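Local coordinates for protein endoglucanase EG-II (Hypocrea jecorina, PDB 3QR3) that hydrolyses internal beta-1,4-glucosidic bonds of cellulose with a TIM-barrel catalytic domain of glycoside hydrolase family 5, at residues G7-G12 and L258-G263; M48-N53 and E306-S311; E164-I169 and V204-G209. All coordinates share one frame; numbering follows the deposited sequence.

Interaction 1. Residues G7-G12 and L258-G263; sequences GVNIAG and LTETGG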
ATOM      1  N   GLY A   7      -2.297  -4.811  -9.225  1.00 17.03           N
ATOM      2  CA  GLY A   7      -3.476  -4.926  -8.391  1.00 18.93           C
ATOM      3  C   GLY A   7      -4.016  -3.586  -7.957  1.00 16.88           C
ATOM      4  O   GLY A   7      -3.745  -2.552  -8.584  1.00 13.24           O
ATOM      5  N   VAL A   8      -4.780  -3.606  -6.869  1.00 15.98           N
ATOM      6  CA  VAL A   8      -5.488  -2.422  -6.418  1.00 16.50           C
ATOM      7  C   VAL A   8      -5.584  -2.391  -4.898  1.00 17.54           C
ATOM      8  O   VAL A   8      -5.475  -3.419  -4.223  1.00 17.57           O
ATOM      9  CB  VAL A   8      -6.913  -2.367  -6.987  1.00 18.44           C
ATOM     10  CG1 VAL A   8      -6.898  -2.535  -8.509  1.00 22.45           C
ATOM     11  CG2 VAL A   8      -7.748  -3.446  -6.346  1.00 24.60           C
ATOM     12  N   ASN A   9      -5.761  -1.191  -4.369  1.00 14.29           N
ATOM     13  CA  ASN A   9      -6.042  -0.995  -2.956  1.00 13.51           C
ATOM     14  C   ASN A   9      -7.511  -1.276  -2.667  1.00 20.18           C
ATOM     15  O   ASN A   9      -8.380  -0.724  -3.335  1.00 19.72           O
ATOM     16  CB  ASN A   9      -5.747   0.449  -2.592  1.00 17.05           C
ATOM     17  CG  ASN A   9      -4.268   0.701  -2.382  1.00 18.19           C
ATOM     18  OD1 ASN A   9      -3.793   0.646  -1.260  1.00 15.18           O
ATOM     19  ND2 ASN A   9      -3.543   0.975  -3.462  1.00 13.23           N
ATOM     20  N   ILE A  10      -7.769  -2.150  -1.694  1.00 18.54           N
ATOM     21  CA  ILE A  10      -9.123  -2.479  -1.243  1.00 18.03           C
ATOM     22  C   ILE A  10      -9.331  -1.755   0.079  1.00 18.50           C
ATOM     23  O   ILE A  10      -9.032  -2.291   1.140  1.00 14.91           O
ATOM     24  CB  ILE A  10      -9.276  -4.001  -1.028  1.00 17.33           C
ATOM     25  CG1 ILE A  10      -8.784  -4.761  -2.269  1.00 11.76           C
ATOM     26  CG2 ILE A  10     -10.732  -4.365  -0.698  1.00 18.11           C
ATOM     27  CD1 ILE A  10      -9.659  -4.544  -3.510  1.00 14.51           C
ATOM     28  N   ALA A  11      -9.813  -0.519  -0.002  1.00 18.67           N
ATOM     29  CA  ALA A  11      -9.831   0.391   1.144  1.00 22.33           C
ATOM     30  C   ALA A  11     -11.085   0.252   2.017  1.00 17.98           C
ATOM     31  O   ALA A  11     -12.077  -0.353   1.611  1.00 19.29           O
ATOM     32  CB  ALA A  11      -9.666   1.844   0.663  1.00 15.66           C
ATOM     33  N   GLY A  12     -11.038   0.836   3.212  1.00 17.28           N
ATOM     34  CA  GLY A  12     -12.177   0.826   4.114  1.00 15.59           C
ATOM     35  C   GLY A  12     -11.806   0.662   5.579  1.00 19.77           C
ATOM     36  O   GLY A  12     -12.349   1.364   6.452  1.00 17.94           O
ATOM     37  N   LEU A 258       5.235   0.443  -6.677  1.00 18.58           N
ATOM     38  CA  LEU A 258       4.361   1.605  -6.630  1.00 17.80           C
ATOM     39  C   LEU A 258       3.048   1.158  -5.989  1.00 20.83           C
ATOM     40  O   LEU A 258       2.206   0.548  -6.657  1.00 18.20           O
ATOM     41  CB  LEU A 258       4.101   2.100  -8.058  1.00 19.61           C
ATOM     42  CG  LEU A 258       3.169   3.283  -8.306  1.00 16.61           C
ATOM     43  CD1 LEU A 258       3.689   4.542  -7.637  1.00 17.30           C
ATOM     44  CD2 LEU A 258       3.000   3.506  -9.805  1.00 17.09           C
ATOM     45  N   THR A 259       2.883   1.442  -4.697  1.00 20.15           N
ATOM     46  CA  THR A 259       1.736   0.930  -3.942  1.00 17.88           C
ATOM     47  C   THR A 259       0.510   1.831  -3.973  1.00 17.60           C
ATOM     48  O   THR A 259      -0.557   1.439  -3.499  1.00 15.64           O
ATOM     49  CB  THR A 259       2.086   0.669  -2.478  1.00 19.36           C
ATOM     50  OG1 THR A 259       2.718   1.835  -1.931  1.00 18.88           O
ATOM     51  CG2 THR A 259       3.022  -0.517  -2.369  1.00 21.10           C
ATOM     52  N   GLU A 260       0.660   3.039  -4.508  1.00 15.30           N
ATOM     53  CA  GLU A 260      -0.504   3.885  -4.763  1.00 22.61           C
ATOM     54  C   GLU A 260      -0.322   4.697  -6.030  1.00 22.02           C
ATOM     55  O   GLU A 260       0.667   5.414  -6.190  1.00 17.43           O
ATOM     56  CB  GLU A 260      -0.785   4.841  -3.594  1.00 18.75           C
ATOM     57  CG  GLU A 260      -1.550   4.218  -2.438  1.00 19.09           C
ATOM     58  CD  GLU A 260      -2.024   5.245  -1.420  1.00 28.77           C
ATOM     59  OE1 GLU A 260      -2.241   6.420  -1.802  1.00 24.67           O
ATOM     60  OE2 GLU A 260      -2.193   4.871  -0.237  1.00 23.49           O
ATOM     61  N   THR A 261      -1.282   4.571  -6.931  1.00 18.13           N
ATOM     62  CA  THR A 261      -1.330   5.416  -8.106  1.00 20.36           C
ATOM     63  C   THR A 261      -2.764   5.374  -8.601  1.00 15.93           C
ATOM     64  O   THR A 261      -3.495   4.435  -8.296  1.00 18.57           O
ATOM     65  CB  THR A 261      -0.320   4.972  -9.194  1.00 14.12           C
ATOM     66  OG1 THR A 261      -0.251   5.971 -10.218  1.00 19.22           O
ATOM     67  CG2 THR A 261      -0.700   3.631  -9.821  1.00 18.16           C
ATOM     68  N   GLY A 262      -3.187   6.396  -9.327  1.00 19.91           N
ATOM     69  CA  GLY A 262      -4.571   6.428  -9.779  1.00 19.74           C
ATOM     70  C   GLY A 262      -4.924   7.707 -10.498  1.00 20.21           C
ATOM     71  O   GLY A 262      -4.101   8.608 -10.601  1.00 23.34           O
ATOM     72  N   GLY A 263      -6.150   7.779 -11.008  1.00 18.52           N
ATOM     73  CA  GLY A 263      -6.638   8.988 -11.632  1.00 22.23           C
ATOM     74  C   GLY A 263      -8.122   8.890 -11.922  1.00 21.54           C
ATOM     75  O   GLY A 263      -8.755   7.862 -11.662  1.00 17.67           O
TER

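Interaction 2. Residues M48-N53 and E306-S311; sequences MQHFVN and ETPTSS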
ATOM      1  N   MET A  48     -12.051  -8.606  -5.045  1.00 16.30           N
ATOM      2  CA  MET A  48     -10.747  -9.235  -5.284  1.00 20.88           C
ATOM      3  C   MET A  48     -10.862 -10.459  -6.198  1.00 19.75           C
ATOM      4  O   MET A  48     -10.028 -10.668  -7.076  1.00 19.08           O
ATOM      5  CB  MET A  48     -10.071  -9.615  -3.964  1.00 18.48           C
ATOM      6  CG  MET A  48      -9.558  -8.414  -3.162  1.00 19.77           C
ATOM      7  SD  MET A  48      -8.518  -8.892  -1.766  1.00 24.02           S
ATOM      8  CE  MET A  48      -9.737  -9.614  -0.669  1.00 20.29           C
ATOM      9  N   GLN A  49     -11.903 -11.260  -5.998  1.00 21.39           N
ATOM     10  CA  GLN A  49     -12.075 -12.467  -6.804  1.00 20.62           C
ATOM     11  C   GLN A  49     -12.259 -12.100  -8.281  1.00 20.23           C
ATOM     12  O   GLN A  49     -11.673 -12.724  -9.164  1.00 21.61           O
ATOM     13  CB  GLN A  49     -13.253 -13.298  -6.294  1.00 23.34           C
ATOM     14  CG  GLN A  49     -13.453 -14.608  -7.034  1.00 28.13           C
ATOM     15  CD  GLN A  49     -14.728 -15.320  -6.625  1.00 39.18           C
ATOM     16  OE1 GLN A  49     -14.777 -16.548  -6.582  1.00 45.69           O
ATOM     17  NE2 GLN A  49     -15.771 -14.548  -6.324  1.00 47.98           N
ATOM     18  N   HIS A  50     -13.068 -11.080  -8.536  1.00 18.91           N
ATOM     19  CA  HIS A  50     -13.217 -10.532  -9.880  1.00 23.01           C
ATOM     20  C   HIS A  50     -11.882 -10.033 -10.447  1.00 18.50           C
ATOM     21  O   HIS A  50     -11.524 -10.344 -11.582  1.00 21.34           O
ATOM     22  CB  HIS A  50     -14.246  -9.397  -9.871  1.00 18.64           C
ATOM     23  CG  HIS A  50     -14.044  -8.384 -10.952  1.00 19.95           C
ATOM     24  ND1 HIS A  50     -14.300  -8.650 -12.283  1.00 23.88           N
ATOM     25  CD2 HIS A  50     -13.621  -7.098 -10.901  1.00 21.02           C
ATOM     26  CE1 HIS A  50     -14.041  -7.574 -13.004  1.00 22.47           C
ATOM     27  NE2 HIS A  50     -13.625  -6.618 -12.190  1.00 25.70           N
ATOM     28  N   PHE A  51     -11.161  -9.242  -9.663  1.00 19.77           N
ATOM     29  CA  PHE A  51      -9.881  -8.698 -10.102  1.00 18.24           C
ATOM     30  C   PHE A  51      -8.897  -9.799 -10.479  1.00 18.25           C
ATOM     31  O   PHE A  51      -8.172  -9.678 -11.463  1.00 19.31           O
ATOM     32  CB  PHE A  51      -9.280  -7.794  -9.019  1.00 19.57           C
ATOM     33  CG  PHE A  51      -9.915  -6.432  -8.948  1.00 20.39           C
ATOM     34  CD1 PHE A  51     -10.111  -5.689 -10.101  1.00 19.36           C
ATOM     35  CD2 PHE A  51     -10.302  -5.890  -7.729  1.00 20.70           C
ATOM     36  CE1 PHE A  51     -10.685  -4.429 -10.042  1.00 20.41           C
ATOM     37  CE2 PHE A  51     -10.871  -4.631  -7.662  1.00 17.03           C
ATOM     38  CZ  PHE A  51     -11.068  -3.902  -8.819  1.00 19.50           C
ATOM     39  N   VAL A  52      -8.881 -10.878  -9.701  1.00 17.43           N
ATOM     40  CA  VAL A  52      -7.946 -11.969  -9.946  1.00 19.49           C
ATOM     41  C   VAL A  52      -8.397 -12.802 -11.146  1.00 25.80           C
ATOM     42  O   VAL A  52      -7.594 -13.127 -12.024  1.00 24.43           O
ATOM     43  CB  VAL A  52      -7.782 -12.886  -8.706  1.00 21.61           C
ATOM     44  CG1 VAL A  52      -6.987 -14.154  -9.064  1.00 25.83           C
ATOM     45  CG2 VAL A  52      -7.100 -12.131  -7.566  1.00 20.09           C
ATOM     46  N   ASN A  53      -9.681 -13.135 -11.190  1.00 22.65           N
ATOM     47  CA  ASN A  53     -10.198 -14.048 -12.210  1.00 22.74           C
ATOM     48  C   ASN A  53     -10.357 -13.415 -13.585  1.00 28.90           C
ATOM     49  O   ASN A  53     -10.093 -14.056 -14.601  1.00 24.65           O
ATOM     50  CB  ASN A  53     -11.532 -14.650 -11.770  1.00 20.67           C
ATOM     51  CG  ASN A  53     -11.365 -15.660 -10.672  1.00 24.92           C
ATOM     52  OD1 ASN A  53     -10.251 -16.083 -10.382  1.00 28.11           O
ATOM     53  ND2 ASN A  53     -12.470 -16.059 -10.053  1.00 30.86           N
ATOM     54  N   GLU A 306     -11.975   2.898  -8.388  1.00 17.77           N
ATOM     55  CA  GLU A 306     -11.610   1.748  -9.208  1.00 13.27           C
ATOM     56  C   GLU A 306     -12.493   0.564  -8.837  1.00 17.21           C
ATOM     57  O   GLU A 306     -12.226  -0.562  -9.239  1.00 16.61           O
ATOM     58  CB  GLU A 306     -10.135   1.388  -9.002  1.00 16.62           C
ATOM     59  CG  GLU A 306      -9.184   2.499  -9.413  1.00 14.92           C
ATOM     60  CD  GLU A 306      -7.731   2.121  -9.224  1.00 25.42           C
ATOM     61  OE1 GLU A 306      -7.465   0.995  -8.753  1.00 25.44           O
ATOM     62  OE2 GLU A 306      -6.853   2.947  -9.550  1.00 23.78           O
ATOM     63  N   THR A 307     -13.551   0.830  -8.069  1.00 18.77           N
ATOM     64  CA  THR A 307     -14.448  -0.229  -7.608  1.00 16.25           C
ATOM     65  C   THR A 307     -15.297  -0.739  -8.760  1.00 18.93           C
ATOM     66  O   THR A 307     -15.970   0.043  -9.430  1.00 18.37           O
ATOM     67  CB  THR A 307     -15.383   0.275  -6.501  1.00 20.61           C
ATOM     68  OG1 THR A 307     -14.604   0.845  -5.442  1.00 20.01           O
ATOM     69  CG2 THR A 307     -16.223  -0.852  -5.941  1.00 22.21           C
ATOM     70  N   PRO A 308     -15.275  -2.057  -8.996  1.00 18.18           N
ATOM     71  CA  PRO A 308     -16.117  -2.607 -10.062  1.00 17.37           C
ATOM     72  C   PRO A 308     -17.578  -2.603  -9.619  1.00 26.27           C
ATOM     73  O   PRO A 308     -17.857  -2.536  -8.422  1.00 22.83           O
ATOM     74  CB  PRO A 308     -15.617  -4.045 -10.194  1.00 20.82           C
ATOM     75  CG  PRO A 308     -15.086  -4.393  -8.841  1.00 19.49           C
ATOM     76  CD  PRO A 308     -14.556  -3.103  -8.245  1.00 19.74           C
ATOM     77  N   THR A 309     -18.494  -2.675 -10.575  1.00 27.93           N
ATOM     78  CA  THR A 309     -19.923  -2.729 -10.266  1.00 30.53           C
ATOM     79  C   THR A 309     -20.473  -4.142 -10.458  1.00 30.21           C
ATOM     80  O   THR A 309     -20.216  -4.781 -11.473  1.00 31.94           O
ATOM     81  CB  THR A 309     -20.712  -1.746 -11.146  1.00 35.71           C
ATOM     82  OG1 THR A 309     -20.233  -0.415 -10.914  1.00 33.59           O
ATOM     83  CG2 THR A 309     -22.207  -1.809 -10.829  1.00 42.37           C
ATOM     84  N   SER A 310     -21.225  -4.633  -9.478  1.00 37.07           N
ATOM     85  CA  SER A 310     -21.851  -5.945  -9.595  1.00 40.53           C
ATOM     86  C   SER A 310     -23.266  -5.814 -10.146  1.00 44.60           C
ATOM     87  O   SER A 310     -24.061  -5.017  -9.656  1.00 49.21           O
ATOM     88  CB  SER A 310     -21.885  -6.661  -8.243  1.00 40.84           C
ATOM     89  OG  SER A 310     -22.250  -8.026  -8.404  1.00 42.18           O
ATOM     90  N   SER A 311     -23.573  -6.602 -11.170  1.00 52.83           N
ATOM     91  CA  SER A 311     -24.905  -6.612 -11.761  1.00 59.58           C
ATOM     92  C   SER A 311     -25.275  -8.027 -12.175  1.00 59.48           C
ATOM     93  O   SER A 311     -24.826  -8.511 -13.212  1.00 66.87           O
ATOM     94  CB  SER A 311     -24.954  -5.687 -12.975  1.00 51.26           C
TER

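Interaction 3. Residues E164-I169 and V204-G209; sequences EVVTAI and VTNPDG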
ATOM      1  N   GLU A 164      14.509  -0.753  12.857  1.00 14.46           N
ATOM      2  CA  GLU A 164      14.014  -1.461  14.035  1.00 21.47           C
ATOM      3  C   GLU A 164      12.785  -2.324  13.686  1.00 17.81           C
ATOM      4  O   GLU A 164      12.620  -3.434  14.186  1.00 16.95           O
ATOM      5  CB  GLU A 164      13.668  -0.474  15.161  1.00 21.65           C
ATOM      6  CG  GLU A 164      14.876   0.179  15.858  1.00 27.00           C
ATOM      7  CD  GLU A 164      14.505   0.741  17.231  1.00 51.10           C
ATOM      8  OE1 GLU A 164      13.571   0.193  17.866  1.00 50.91           O
ATOM      9  OE2 GLU A 164      15.143   1.723  17.677  1.00 52.79           O
ATOM     10  N   VAL A 165      11.915  -1.813  12.833  1.00 15.28           N
ATOM     11  CA  VAL A 165      10.751  -2.599  12.411  1.00 16.23           C
ATOM     12  C   VAL A 165      11.166  -3.830  11.602  1.00 15.56           C
ATOM     13  O   VAL A 165      10.737  -4.948  11.888  1.00 16.81           O
ATOM     14  CB  VAL A 165       9.749  -1.747  11.616  1.00 17.40           C
ATOM     15  CG1 VAL A 165       8.646  -2.620  11.012  1.00 17.78           C
ATOM     16  CG2 VAL A 165       9.143  -0.689  12.534  1.00 13.15           C
ATOM     17  N   VAL A 166      12.016  -3.636  10.601  1.00 16.14           N
ATOM     18  CA  VAL A 166      12.506  -4.781   9.826  1.00 19.66           C
ATOM     19  C   VAL A 166      13.133  -5.846  10.737  1.00 19.22           C
ATOM     20  O   VAL A 166      12.879  -7.043  10.588  1.00 19.35           O
ATOM     21  CB  VAL A 166      13.509  -4.359   8.740  1.00 20.12           C
ATOM     22  CG1 VAL A 166      14.237  -5.587   8.184  1.00 14.72           C
ATOM     23  CG2 VAL A 166      12.786  -3.605   7.621  1.00 16.62           C
ATOM     24  N   THR A 167      13.932  -5.410  11.700  1.00 18.44           N
ATOM     25  CA  THR A 167      14.544  -6.354  12.626  1.00 24.86           C
ATOM     26  C   THR A 167      13.479  -7.103  13.418  1.00 17.70           C
ATOM     27  O   THR A 167      13.571  -8.317  13.607  1.00 19.28           O
ATOM     28  CB  THR A 167      15.516  -5.653  13.583  1.00 24.38           C
ATOM     29  OG1 THR A 167      16.481  -4.928  12.815  1.00 18.59           O
ATOM     30  CG2 THR A 167      16.229  -6.674  14.481  1.00 23.12           C
ATOM     31  N   ALA A 168      12.456  -6.382  13.864  1.00 19.60           N
ATOM     32  CA  ALA A 168      11.388  -7.015  14.634  1.00 25.79           C
ATOM     33  C   ALA A 168      10.632  -8.043  13.802  1.00 21.55           C
ATOM     34  O   ALA A 168      10.278  -9.119  14.291  1.00 20.17           O
ATOM     35  CB  ALA A 168      10.434  -5.975  15.191  1.00 20.17           C
ATOM     36  N   ILE A 169      10.383  -7.709  12.542  1.00 16.72           N
ATOM     37  CA  ILE A 169       9.596  -8.583  11.686  1.00 19.15           C
ATOM     38  C   ILE A 169      10.355  -9.890  11.442  1.00 19.34           C
ATOM     39  O   ILE A 169       9.785 -10.971  11.527  1.00 21.47           O
ATOM     40  CB  ILE A 169       9.285  -7.898  10.344  1.00 17.56           C
ATOM     41  CG1 ILE A 169       8.332  -6.719  10.566  1.00 20.38           C
ATOM     42  CG2 ILE A 169       8.724  -8.899   9.345  1.00 16.79           C
ATOM     43  CD1 ILE A 169       8.027  -5.934   9.313  1.00 16.49           C
ATOM     44  N   VAL A 204      19.147   0.063   5.404  1.00 17.16           N
ATOM     45  CA  VAL A 204      18.352  -0.879   6.186  1.00 15.69           C
ATOM     46  C   VAL A 204      18.637  -2.296   5.707  1.00 17.74           C
ATOM     47  O   VAL A 204      18.675  -2.543   4.518  1.00 16.32           O
ATOM     48  CB  VAL A 204      16.834  -0.557   6.068  1.00 19.53           C
ATOM     49  CG1 VAL A 204      15.986  -1.626   6.753  1.00 16.46           C
ATOM     50  CG2 VAL A 204      16.542   0.809   6.658  1.00 16.73           C
ATOM     51  N   THR A 205      18.858  -3.223   6.633  1.00 18.45           N
ATOM     52  CA  THR A 205      19.162  -4.591   6.258  1.00 16.50           C
ATOM     53  C   THR A 205      18.420  -5.594   7.118  1.00 13.97           C
ATOM     54  O   THR A 205      17.980  -5.268   8.206  1.00 15.89           O
ATOM     55  CB  THR A 205      20.677  -4.916   6.434  1.00 24.63           C
ATOM     56  OG1 THR A 205      21.043  -4.789   7.819  1.00 26.81           O
ATOM     57  CG2 THR A 205      21.549  -4.005   5.566  1.00 24.24           C
ATOM     58  N   ASN A 206      18.323  -6.823   6.625  1.00 15.41           N
ATOM     59  CA  ASN A 206      17.911  -7.963   7.430  1.00 15.52           C
ATOM     60  C   ASN A 206      19.000  -8.257   8.460  1.00 21.94           C
ATOM     61  O   ASN A 206      20.135  -7.817   8.297  1.00 21.21           O
ATOM     62  CB  ASN A 206      17.734  -9.194   6.537  1.00 14.56           C
ATOM     63  CG  ASN A 206      16.702  -8.980   5.439  1.00 20.34           C
ATOM     64  OD1 ASN A 206      17.008  -9.083   4.248  1.00 21.50           O
ATOM     65  ND2 ASN A 206      15.479  -8.689   5.836  1.00 14.17           N
ATOM     66  N   PRO A 207      18.663  -9.014   9.511  1.00 21.67           N
ATOM     67  CA  PRO A 207      19.647  -9.402  10.531  1.00 21.65           C
ATOM     68  C   PRO A 207      20.931  -9.982   9.945  1.00 31.27           C
ATOM     69  O   PRO A 207      22.007  -9.734  10.500  1.00 28.04           O
ATOM     70  CB  PRO A 207      18.905 -10.471  11.329  1.00 25.24           C
ATOM     71  CG  PRO A 207      17.450 -10.024  11.249  1.00 19.26           C
ATOM     72  CD  PRO A 207      17.292  -9.430   9.873  1.00 20.60           C
ATOM     73  N   ASP A 208      20.831 -10.734   8.852  1.00 28.97           N
ATOM     74  CA  ASP A 208      22.018 -11.350   8.251  1.00 29.12           C
ATOM     75  C   ASP A 208      22.854 -10.368   7.429  1.00 26.02           C
ATOM     76  O   ASP A 208      23.826 -10.761   6.797  1.00 30.68           O
ATOM     77  CB  ASP A 208      21.641 -12.587   7.409  1.00 34.35           C
ATOM     78  CG  ASP A 208      20.875 -12.235   6.129  1.00 36.12           C
ATOM     79  OD1 ASP A 208      20.652 -11.036   5.857  1.00 32.30           O
ATOM     80  OD2 ASP A 208      20.498 -13.170   5.386  1.00 35.06           O
ATOM     81  N   GLY A 209      22.471  -9.095   7.436  1.00 28.51           N
ATOM     82  CA  GLY A 209      23.198  -8.078   6.693  1.00 22.19           C
ATOM     83  C   GLY A 209      22.787  -7.881   5.238  1.00 26.66           C
ATOM     84  O   GLY A 209      23.258  -6.948   4.580  1.00 24.75           O
TER

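Interaction 1. Residues G7-G12 and L258-G263
Asn-9 reaches through the barrel interior to the backbone of Thr-259, and nearly the whole contact rests on its short side chain. CB leaves strand 5-11 toward the other segment, and with chi1 at -80° CG lies anti to the carbonyl carbon and swings the amide across. CG comes only to 3.9 Å from Thr-259 O. OD1 turns to another partner, accepting a hydrogen bond from Arg-61 NH1. ND2 at the tip donates to Thr-259 O over 3.0 Å, a nearly straight bond (171° at the hydrogen) whose acceptor lies in the amide plane. It also donates to Gly-292 O, so one amide nitrogen serves two backbone carbonyls. CG of Glu-260 passes 3.9 Å from ND2, its chain at about a right angle to that of Asn-9. Asparagine suits the place because it offers a donor and an acceptor on a short stem. A leucine here would probably leave Thr-259 O without this donor and Arg-61 without its amide acceptor. Glu-260 shares Arg-61 through a salt bridge, bonds Tyr-221 and lies about 3 Å from a bound sulfate, probably a crystallisation molecule marking a pocket. Its place on the seventh barrel strand is that of the catalytic nucleophile in family 5 relatives, so it probably has that part here. Strands 5-11 and 256-261 flank strand 287-296, and the amide reaches across it on the inner side of the barrel.

Interaction 2. Residues M48-N53 and E306-S311
Pro-308 wedges its ring against two aromatic side chains of helix 44-55, Phe-51 and His-50, and the three residues account for most of the buried surface. Its CD sits 3.6 Å from Phe-51 CZ, an apolar contact in which the two side chains cross at about a right angle. Further round the proline ring, CB and CG lie alongside His-50, with CG at 3.7 Å from CD2 of the imidazole. A proline suits this place: its compact, rigid ring presents three carbons to two aromatic groups, and its fixed phi helps to set the course of the chain as it passes the helix.

Phe-51 does not aim its CB at the other segment; chi1 of -77° places CG anti to the carbonyl carbon, and the length of the ring carries CZ across. There CZ also meets the carbonyl O of Glu-306, 3.6 Å away and in the ring plane, a favourable match of an electron-rich oxygen with the weakly positive hydrogens of an aromatic edge. One face of the same ring is approached by His-50 CD2, set 3.8 Å above the plane and offset toward the rim.

In the TIM barrel, helix 44-55 is an outer helix following the first strand, 5-11, while 306-311 comes after the last barrel strand, 287-296, and leads into the small hairpin of strands 309-310 and 315-316. The contact thus packs the connection from the eighth strand to the closing helix, 319-325, onto the barrel's first helix.

Histidine adds a polar end to this apolar cluster. Its NE2 hydrogen-bonds Asp-317 OD2, which helps to fix the rotation of the imidazole, and its ring stacks with that of Trp-315 from the second hairpin strand.

Interaction 3. Residues E164-I169 and V204-G209
Val-166 of helix 155-171 meets the loop at Val-204 and Thr-205. The helix arrives there in regular form, the carbonyl of Glu-164 taking the amide of Ala-168. Next comes Val-165, which faces another way and packs on Phe-125 and Trp-129 of helix 122-136. Val-166 then turns toward the loop. With chi1 at 167°, CG1 anti to the backbone N, one methyl is directed to Thr-205 and the other to Val-204. CG2 touches Val-204 CG1 at 3.9 Å, methyl against methyl, while CG1 lies 3.8 Å from the carbonyl O of Thr-205. A branched, purely apolar residue fits well, since it fills two directions at once without needing a polar partner. The Thr-205 carbonyl has one of its own, for it accepts a hydrogen bond from Gln-163 NE2 of the same helix.

Thr-167 follows more loosely: CG2 stays 4.8 Å from Pro-207 CG, and OG1 is hydrogen-bonded to the carbonyl O of Gln-163, one turn back in the helix. Pro-207 is the second residue of a type I turn from Asn-206 to Gly-209, a place that welcomes its restricted phi. The turn is closed by a hydrogen bond of 2.8 Å from Gly-209 N to Asn-206 O, and the positive phi of Gly-209 favours a residue without CB.

Ile-169, farther on, buries itself against Ile-179. Helix 155-171 is the outer helix of a TIM-barrel beta-alpha-beta unit between parallel strands 142-145 and 179-182; helix 122-136 holds one flank, strand 179-182 lies beneath Val-166 and Ile-169, and the loop leading to the sixth strand, 214-219, packs on another flank.

From the N terminus, the chain lays down strand 5-11 and then helix 44-55, opening the loops of interactions 1 and 2 in turn. Interaction 3 opens and closes within both, joining helix 155-171 to a loop only 35 residues later. Interaction 1 closes next, at 258-263, and interaction 2 last, at 306-311, so these two cross along the chain. They also touch in space: Val-8 CG2 packs 3.6 Å from Phe-51 CE2, linking the first strand to its outer helix. Interaction 1 thus ties early and late strands inside the barrel, whereas interactions 2 and 3 fasten its periphery on opposite sides, their centres about 36 Å apart.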